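Local coordinates for protein catechol 2,3-dioxygenase (Pseudomonas sp. KL28, PDB 3HPY) that probably cleaves the ring of catechol beside its hydroxyl pair, using iron and dioxygen to give 2-hydroxy-6-oxohexa-2,4-dienoate, and binds 4-methylcatechol, at residues Gly31-Gly36 with Asn140-His145; Phe45-Trp48 with Ser54-Ile57; Glu80-Asp85 with Glu171-Tyr176. All blocks are in the same frame, centred on the assembly; numbering follows the deposited sequence.

Contact 1. Residues Gly31-Gly36 with Asn140-His145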
loop_
_atom_site.group_PDB
_atom_site.type_symbol
_atom_site.label_atom_id
_atom_site.label_comp_id
_atom_site.label_asym_id
_atom_site.label_seq_id
_atom_site.Cartn_x
_atom_site.Cartn_y
_atom_site.Cartn_z
ATOM N N GLY C 31 14.470 13.792 -7.039
ATOM C CA GLY C 31 14.034 14.503 -5.852
ATOM C C GLY C 31 15.052 14.706 -4.746
ATOM O O GLY C 31 14.676 14.775 -3.573
ATOM N N LEU C 32 16.334 14.777 -5.093
ATOM C CA LEU C 32 17.363 15.039 -4.090
ATOM C C LEU C 32 17.398 16.541 -3.845
ATOM O O LEU C 32 17.041 17.334 -4.726
ATOM C CB LEU C 32 18.745 14.595 -4.579
ATOM C CG LEU C 32 19.173 13.145 -4.332
ATOM C CD1 LEU C 32 18.029 12.203 -4.578
ATOM C CD2 LEU C 32 20.355 12.809 -5.209
ATOM N N VAL C 33 17.840 16.920 -2.650
ATOM C CA VAL C 33 17.951 18.314 -2.244
ATOM C C VAL C 33 19.386 18.802 -2.499
ATOM O O VAL C 33 20.329 18.273 -1.921
ATOM C CB VAL C 33 17.606 18.454 -0.732
ATOM C CG1 VAL C 33 17.746 19.896 -0.279
ATOM C CG2 VAL C 33 16.176 17.953 -0.483
ATOM N N GLU C 34 19.546 19.796 -3.375
ATOM C CA GLU C 34 20.872 20.340 -3.696
ATOM C C GLU C 34 21.372 21.045 -2.458
ATOM O O GLU C 34 20.615 21.747 -1.805
ATOM C CB GLU C 34 20.789 21.342 -4.843
ATOM C CG GLU C 34 22.152 21.862 -5.267
ATOM C CD GLU C 34 22.092 22.736 -6.502
ATOM O OE1 GLU C 34 21.402 22.354 -7.471
ATOM O OE2 GLU C 34 22.752 23.799 -6.504
ATOM N N THR C 35 22.643 20.923 -2.134
ATOM C CA THR C 35 23.029 21.549 -0.897
ATOM C C THR C 35 24.262 22.444 -0.926
ATOM O O THR C 35 24.617 23.077 0.074
ATOM C CB THR C 35 23.142 20.445 0.151
ATOM O OG1 THR C 35 23.647 20.983 1.374
ATOM C CG2 THR C 35 24.027 19.330 -0.364
ATOM N N GLY C 36 24.883 22.515 -2.094
ATOM C CA GLY C 36 26.058 23.339 -2.269
ATOM C C GLY C 36 26.811 22.981 -3.532
ATOM O O GLY C 36 26.685 21.874 -4.057
ATOM N N ASN C 140 6.931 16.547 4.725
ATOM C CA ASN C 140 6.581 17.858 4.188
ATOM C C ASN C 140 6.592 17.793 2.664
ATOM O O ASN C 140 6.753 16.715 2.087
ATOM C CB ASN C 140 7.594 18.897 4.677
ATOM C CG ASN C 140 8.959 18.706 4.060
ATOM O OD1 ASN C 140 9.358 17.587 3.755
ATOM N ND2 ASN C 140 9.687 19.800 3.877
ATOM N N ALA C 141 6.427 18.943 2.016
ATOM C CA ALA C 141 6.404 19.016 0.560
ATOM C C ALA C 141 7.616 18.360 -0.090
ATOM O O ALA C 141 7.532 17.876 -1.213
ATOM C CB ALA C 141 6.305 20.469 0.119
ATOM N N GLN C 142 8.740 18.345 0.614
ATOM C CA GLN C 142 9.948 17.738 0.079
ATOM C C GLN C 142 9.686 16.295 -0.356
ATOM O O GLN C 142 10.222 15.847 -1.368
ATOM C CB GLN C 142 11.074 17.768 1.125
ATOM C CG GLN C 142 11.557 19.181 1.497
ATOM C CD GLN C 142 12.610 19.179 2.604
ATOM O OE1 GLN C 142 12.321 18.838 3.751
ATOM N NE2 GLN C 142 13.841 19.555 2.256
ATOM N N ARG C 143 8.850 15.591 0.402
ATOM C CA ARG C 143 8.517 14.190 0.134
ATOM C C ARG C 143 7.797 13.987 -1.193
ATOM O O ARG C 143 7.752 12.879 -1.729
ATOM C CB ARG C 143 7.638 13.631 1.260
ATOM C CG ARG C 143 7.448 12.121 1.200
ATOM C CD ARG C 143 6.467 11.595 2.254
ATOM N NE ARG C 143 5.078 11.949 1.961
ATOM C CZ ARG C 143 4.026 11.321 2.481
ATOM N NH1 ARG C 143 4.204 10.310 3.319
ATOM N NH2 ARG C 143 2.795 11.693 2.153
ATOM N N GLU C 144 7.236 15.057 -1.730
ATOM C CA GLU C 144 6.495 14.952 -2.973
ATOM C C GLU C 144 7.214 15.576 -4.153
ATOM O O GLU C 144 6.674 15.632 -5.255
ATOM C CB GLU C 144 5.121 15.594 -2.792
ATOM C CG GLU C 144 4.388 15.057 -1.578
ATOM C CD GLU C 144 3.034 15.697 -1.374
ATOM O OE1 GLU C 144 2.095 15.355 -2.118
ATOM O OE2 GLU C 144 2.908 16.550 -0.472
ATOM N N HIS C 145 8.434 16.048 -3.922
ATOM C CA HIS C 145 9.211 16.667 -4.987
ATOM C C HIS C 145 9.953 15.566 -5.718
ATOM O O HIS C 145 10.971 15.059 -5.235
ATOM C CB HIS C 145 10.200 17.673 -4.403
ATOM C CG HIS C 145 11.012 18.389 -5.437
ATOM N ND1 HIS C 145 10.471 19.319 -6.296
ATOM C CD2 HIS C 145 12.331 18.330 -5.729
ATOM C CE1 HIS C 145 11.422 19.808 -7.071
ATOM N NE2 HIS C 145 12.562 19.223 -6.747
HETATM O O HOH W 1 12.862 16.135 -1.852
#
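Gln142 and His145 are the two residues of the Asn140-His145 loop that reach Gly31-Gly36, and Gln142 comes first along the chain. Its CG lies beside the backbone N (chi1 -65°), and from there the extended side chain carries its end up to Val33. The two side chains cross at about a right angle, the end of Gln142 touching the CG2 methyl of Val33, a van der Waals touch for which a flexible, long residue is well suited. The backbone of Gln142 works differently: a water donates to Gln142 O (2.7 Å) and to Gly31 O (2.8 Å from the same water), bridging two carbonyls that could not bond to each other directly. Gly31 follows helix 19-29 and leads into strand 33-37, an outermost strand, within the chain, of the sheet in the VOC-type N-terminal half. Its positive phi of 78° suits glycine, which also leaves room for His145 O to come close to CA. Residues 141-143 have helical backbone angles, and i to i-3 bonds, the last from His145 N to Gln142 O (3.1 Å), tie the loop together. Glu144 forms a salt bridge with Arg229 of the second subunit. His145 points its CB toward Gly31, and CD2 of the ring lies 4.2 Å from Gly31 CA, obliquely. The His145 carbonyl is nearer still, its O accepting a CA-H...O contact from Gly31 CA at 3.2 Å.

Contact 2. Residues Phe45-Trp48 with Ser54-Ile57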
loop_
_atom_site.group_PDB
_atom_site.type_symbol
_atom_site.label_atom_id
_atom_site.label_comp_id
_atom_site.label_asym_id
_atom_site.label_seq_id
_atom_site.Cartn_x
_atom_site.Cartn_y
_atom_site.Cartn_z
ATOM N N PHE C 45 24.230 16.930 -3.135
ATOM C CA PHE C 45 22.826 16.603 -2.911
ATOM C C PHE C 45 22.686 15.721 -1.681
ATOM O O PHE C 45 23.661 15.131 -1.214
ATOM C CB PHE C 45 22.249 15.814 -4.088
ATOM C CG PHE C 45 22.200 16.567 -5.383
ATOM C CD1 PHE C 45 23.235 16.459 -6.309
ATOM C CD2 PHE C 45 21.081 17.325 -5.713
ATOM C CE1 PHE C 45 23.148 17.087 -7.548
ATOM C CE2 PHE C 45 20.985 17.956 -6.947
ATOM C CZ PHE C 45 22.020 17.836 -7.867
ATOM N N LYS C 46 21.459 15.626 -1.176
ATOM C CA LYS C 46 21.133 14.777 -0.032
ATOM C C LYS C 46 19.649 14.404 -0.116
ATOM O O LYS C 46 18.876 15.063 -0.817
ATOM C CB LYS C 46 21.395 15.506 1.286
ATOM C CG LYS C 46 20.374 16.594 1.615
ATOM C CD LYS C 46 20.679 17.209 2.966
ATOM C CE LYS C 46 20.166 16.327 4.101
ATOM N NZ LYS C 46 18.674 16.454 4.214
ATOM N N CYS C 47 19.254 13.342 0.575
ATOM C CA CYS C 47 17.850 12.944 0.577
ATOM C C CYS C 47 17.175 13.896 1.554
ATOM O O CYS C 47 17.778 14.272 2.561
ATOM C CB CYS C 47 17.715 11.492 1.033
ATOM S SG CYS C 47 18.432 10.302 -0.140
ATOM N N TRP C 48 15.941 14.302 1.259
ATOM C CA TRP C 48 15.254 15.243 2.132
ATOM C C TRP C 48 15.198 14.813 3.589
ATOM O O TRP C 48 15.236 15.665 4.478
ATOM C CB TRP C 48 13.828 15.520 1.640
ATOM C CG TRP C 48 12.872 14.369 1.828
ATOM C CD1 TRP C 48 12.616 13.356 0.942
ATOM C CD2 TRP C 48 12.068 14.103 2.990
ATOM N NE1 TRP C 48 11.702 12.473 1.484
ATOM C CE2 TRP C 48 11.352 12.906 2.740
ATOM C CE3 TRP C 48 11.889 14.752 4.218
ATOM C CZ2 TRP C 48 10.463 12.351 3.675
ATOM C CZ3 TRP C 48 10.993 14.193 5.158
ATOM C CH2 TRP C 48 10.301 13.007 4.875
ATOM N N SER C 54 25.398 16.220 2.729
ATOM C CA SER C 54 25.330 15.558 1.434
ATOM C C SER C 54 25.514 14.052 1.530
ATOM O O SER C 54 26.086 13.552 2.497
ATOM C CB SER C 54 26.435 16.107 0.535
ATOM O OG SER C 54 27.703 15.697 1.036
ATOM N N CYS C 55 25.039 13.350 0.500
ATOM C CA CYS C 55 25.151 11.895 0.382
ATOM C C CYS C 55 25.390 11.539 -1.100
ATOM O O CYS C 55 25.756 10.415 -1.439
ATOM C CB CYS C 55 23.872 11.212 0.861
ATOM S SG CYS C 55 22.500 11.291 -0.328
ATOM N N TYR C 56 25.184 12.514 -1.980
ATOM C CA TYR C 56 25.378 12.296 -3.410
ATOM C C TYR C 56 25.956 13.555 -4.049
ATOM O O TYR C 56 25.397 14.653 -3.910
ATOM C CB TYR C 56 24.049 11.956 -4.086
ATOM C CG TYR C 56 24.199 11.165 -5.367
ATOM C CD1 TYR C 56 24.415 9.788 -5.337
ATOM C CD2 TYR C 56 24.106 11.790 -6.616
ATOM C CE1 TYR C 56 24.524 9.045 -6.516
ATOM C CE2 TYR C 56 24.215 11.055 -7.803
ATOM C CZ TYR C 56 24.419 9.683 -7.741
ATOM O OH TYR C 56 24.485 8.945 -8.903
ATOM N N ILE C 57 27.073 13.394 -4.751
ATOM C CA ILE C 57 27.728 14.521 -5.400
ATOM C C ILE C 57 28.120 14.176 -6.834
ATOM O O ILE C 57 28.748 13.147 -7.087
ATOM C CB ILE C 57 29.009 14.963 -4.636
ATOM C CG1 ILE C 57 28.749 15.036 -3.127
ATOM C CG2 ILE C 57 29.411 16.352 -5.086
ATOM C CD1 ILE C 57 29.128 13.788 -2.366
#
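Phe45 O takes two backbone donors at once, Cys55 N at 2.8 Å and Tyr56 N at 3.1 Å; Cys55 and Tyr56 together face Phe45, a classic beta bulge in the hairpin of strands 43-46 and 56-60. The two donors come differently: Cys55 N lies in the carbonyl plane, whereas Tyr56 N stands above it, 45° out. In return Phe45 N gives its hydrogen to Tyr56 O at 2.7 Å, completing an antiparallel hydrogen-bonded pair. Phe45 and Tyr56 therefore project from the same face of the sheet, their CB atoms 4.3 Å apart. The Phe45 ring turns its edge to Tyr56 O, which lies in its plane. Both aromatics suit a buried sheet face, and the Tyr56 hydroxyl is hydrogen-bonded to that of Tyr26 on helix 19-29.

Lys46 is buried too, yet its charge is provided for: bends at chi3 and chi4 fold the chain back to put NZ on Cys47 O, and Glu50 O accepts from it as well. The small side chain of Cys55 fits a buried place beside Lys46 and Cys47. With SG between its backbone N and carbonyl carbon (chi1 77°), Cys55 SG lies 3.8 Å from Lys46 CA and 4.2 Å from Cys47 SG, too far for a disulfide.

Contact 3. Residues Glu80-Asp85 with Glu171-Tyr176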
loop_
_atom_site.group_PDB
_atom_site.type_symbol
_atom_site.label_atom_id
_atom_site.label_comp_id
_atom_site.label_asym_id
_atom_site.label_seq_id
_atom_site.Cartn_x
_atom_site.Cartn_y
_atom_site.Cartn_z
ATOM N N GLU C 80 40.420 7.414 13.369
ATOM C CA GLU C 80 41.847 7.148 13.550
ATOM C C GLU C 80 42.051 5.653 13.751
ATOM O O GLU C 80 42.926 5.036 13.147
ATOM C CB GLU C 80 42.377 7.895 14.776
ATOM C CG GLU C 80 42.187 9.403 14.737
ATOM C CD GLU C 80 42.842 10.041 13.529
ATOM O OE1 GLU C 80 43.788 9.433 12.979
ATOM O OE2 GLU C 80 42.420 11.151 13.136
ATOM N N LYS C 81 41.223 5.084 14.614
ATOM C CA LYS C 81 41.272 3.666 14.942
ATOM C C LYS C 81 41.209 2.797 13.678
ATOM O O LYS C 81 42.028 1.892 13.490
ATOM C CB LYS C 81 40.108 3.357 15.883
ATOM C CG LYS C 81 40.280 2.124 16.733
ATOM C CD LYS C 81 39.808 0.880 16.021
ATOM C CE LYS C 81 39.823 -0.308 16.973
ATOM N NZ LYS C 81 39.381 -1.562 16.298
ATOM N N LEU C 82 40.248 3.082 12.805
ATOM C CA LEU C 82 40.102 2.317 11.573
ATOM C C LEU C 82 41.239 2.558 10.578
ATOM O O LEU C 82 41.704 1.623 9.923
ATOM C CB LEU C 82 38.742 2.617 10.942
ATOM C CG LEU C 82 37.637 2.033 11.826
ATOM C CD1 LEU C 82 36.288 2.632 11.464
ATOM C CD2 LEU C 82 37.633 0.519 11.676
ATOM N N ASP C 83 41.691 3.802 10.461
ATOM C CA ASP C 83 42.805 4.098 9.562
ATOM C C ASP C 83 43.959 3.173 9.976
ATOM O O ASP C 83 44.549 2.496 9.137
ATOM C CB ASP C 83 43.216 5.575 9.696
ATOM C CG ASP C 83 44.299 5.995 8.694
ATOM O OD1 ASP C 83 44.863 7.092 8.881
ATOM O OD2 ASP C 83 44.583 5.253 7.727
ATOM N N ALA C 84 44.252 3.117 11.277
ATOM C CA ALA C 84 45.340 2.279 11.792
ATOM C C ALA C 84 45.165 0.793 11.501
ATOM O O ALA C 84 46.129 0.104 11.164
ATOM C CB ALA C 84 45.498 2.486 13.289
ATOM N N ASP C 85 43.938 0.300 11.639
ATOM C CA ASP C 85 43.657 -1.110 11.389
ATOM C C ASP C 85 43.797 -1.430 9.905
ATOM O O ASP C 85 44.128 -2.552 9.532
ATOM C CB ASP C 85 42.246 -1.469 11.859
ATOM C CG ASP C 85 42.029 -1.184 13.338
ATOM O OD1 ASP C 85 42.957 -1.435 14.139
ATOM O OD2 ASP C 85 40.927 -0.720 13.707
ATOM N N GLU C 171 36.624 -8.404 8.411
ATOM C CA GLU C 171 37.678 -8.541 9.404
ATOM C C GLU C 171 38.270 -7.203 9.833
ATOM O O GLU C 171 38.919 -7.121 10.870
ATOM C CB GLU C 171 38.776 -9.467 8.890
ATOM C CG GLU C 171 38.273 -10.864 8.583
ATOM C CD GLU C 171 39.389 -11.881 8.428
ATOM O OE1 GLU C 171 40.392 -11.584 7.738
ATOM O OE2 GLU C 171 39.256 -12.987 8.990
ATOM N N VAL C 172 38.022 -6.152 9.055
ATOM C CA VAL C 172 38.559 -4.840 9.388
ATOM C C VAL C 172 37.515 -3.740 9.633
ATOM O O VAL C 172 37.614 -3.004 10.615
ATOM C CB VAL C 172 39.530 -4.357 8.289
ATOM C CG1 VAL C 172 40.213 -3.071 8.722
ATOM C CG2 VAL C 172 40.559 -5.432 8.003
ATOM N N LEU C 173 36.527 -3.628 8.747
ATOM C CA LEU C 173 35.491 -2.599 8.864
ATOM C C LEU C 173 34.277 -2.951 9.725
ATOM O O LEU C 173 33.321 -2.174 9.808
ATOM C CB LEU C 173 34.994 -2.181 7.474
ATOM C CG LEU C 173 35.951 -1.395 6.565
ATOM C CD1 LEU C 173 36.676 -0.340 7.391
ATOM C CD2 LEU C 173 36.949 -2.320 5.922
ATOM N N GLY C 174 34.304 -4.119 10.350
ATOM C CA GLY C 174 33.196 -4.518 11.196
ATOM C C GLY C 174 31.919 -4.866 10.449
ATOM O O GLY C 174 30.822 -4.715 10.986
ATOM N N PHE C 175 32.047 -5.323 9.207
ATOM C CA PHE C 175 30.872 -5.714 8.441
ATOM C C PHE C 175 30.656 -7.208 8.612
ATOM O O PHE C 175 31.481 -7.898 9.224
ATOM C CB PHE C 175 31.051 -5.394 6.960
ATOM C CG PHE C 175 30.888 -3.946 6.629
ATOM C CD1 PHE C 175 31.740 -2.986 7.173
ATOM C CD2 PHE C 175 29.885 -3.537 5.765
ATOM C CE1 PHE C 175 31.589 -1.637 6.855
ATOM C CE2 PHE C 175 29.719 -2.196 5.435
ATOM C CZ PHE C 175 30.570 -1.238 5.978
ATOM N N TYR C 176 29.532 -7.700 8.104
ATOM C CA TYR C 176 29.216 -9.120 8.185
ATOM C C TYR C 176 28.336 -9.512 7.016
ATOM O O TYR C 176 27.545 -8.705 6.538
ATOM C CB TYR C 176 28.526 -9.458 9.507
ATOM C CG TYR C 176 27.110 -8.939 9.672
ATOM C CD1 TYR C 176 26.008 -9.787 9.505
ATOM C CD2 TYR C 176 26.875 -7.619 10.053
ATOM C CE1 TYR C 176 24.709 -9.327 9.724
ATOM C CE2 TYR C 176 25.583 -7.150 10.274
ATOM C CZ TYR C 176 24.507 -8.006 10.111
ATOM O OH TYR C 176 23.232 -7.543 10.339
HETATM O O HOH W 2 39.538 -3.151 12.946
#
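Helix 76-89 of the N-terminal half packs here against the turn that ends helix 162-171 of the C-terminal half, so the contact joins the two glyoxalase-type (VOC) halves of an extradiol dioxygenase away from the iron site. Val172 is the residue of the turn that buries most against the helix. Its CG1, anti to the backbone N (chi1 -173°), rests alongside the end of the 80-85 segment, 4.1 Å from Asp85 CB and 4.0 Å from Asp85 O. A beta-branched residue suits the spot, being short and bulky, and Val172 also packs on Leu86 and Tyr89 further along the same helix.

One turn earlier, Leu82 brings its CD2 methyl up to the outer end of the Val172 carbonyl, 3.7 Å from Val172 O, and this CD2 also lies 4.5 Å from Leu173 CD1, a loose touch. Leu173 CB points away from the helix, yet its branched end comes back toward it. Leu82 lies against Val6 as well, which places it on the buried side of the helix. Gly174, the first residue to leave the helical angles, has a positive phi (71°), which favours glycine, and the chain then runs on to strand 176-182.

No direct hydrogen bond spans the segments; the polar link is a water. Asp85 suits a partly exposed helix position because its carboxylate can serve two neighbours: Lys81, a turn back, forms a salt bridge with it, Lys81 NZ to Asp85 OD2 at 3.1 Å. The bridging water donates weakly to Asp85 OD2 and, at 3.0 Å, to Val172 O.

How the contacts relate
Contacts 1 and 2 are neighbours, their centres 9 Å apart, in one sheet: contact 1 uses strand 33-37, contact 2 strands 43-46 and 56-60. A probable hydrogen bond runs from Val33 N to Lys46 O, and Gln142 packs on Trp48. Along the chain, the hairpin of contact 2 falls between the two segments of contact 1 and closes before contact 3 opens. Contact 3 lies across the chain's centre from contact 1, centres 34 Å apart, and its segments alternate with those of contact 1; contact 2 lies 25 Å from it between centres. Contact 2 thus joins strands within the N-terminal half, contact 1 brings the linker back onto it, and contact 3 joins the two halves.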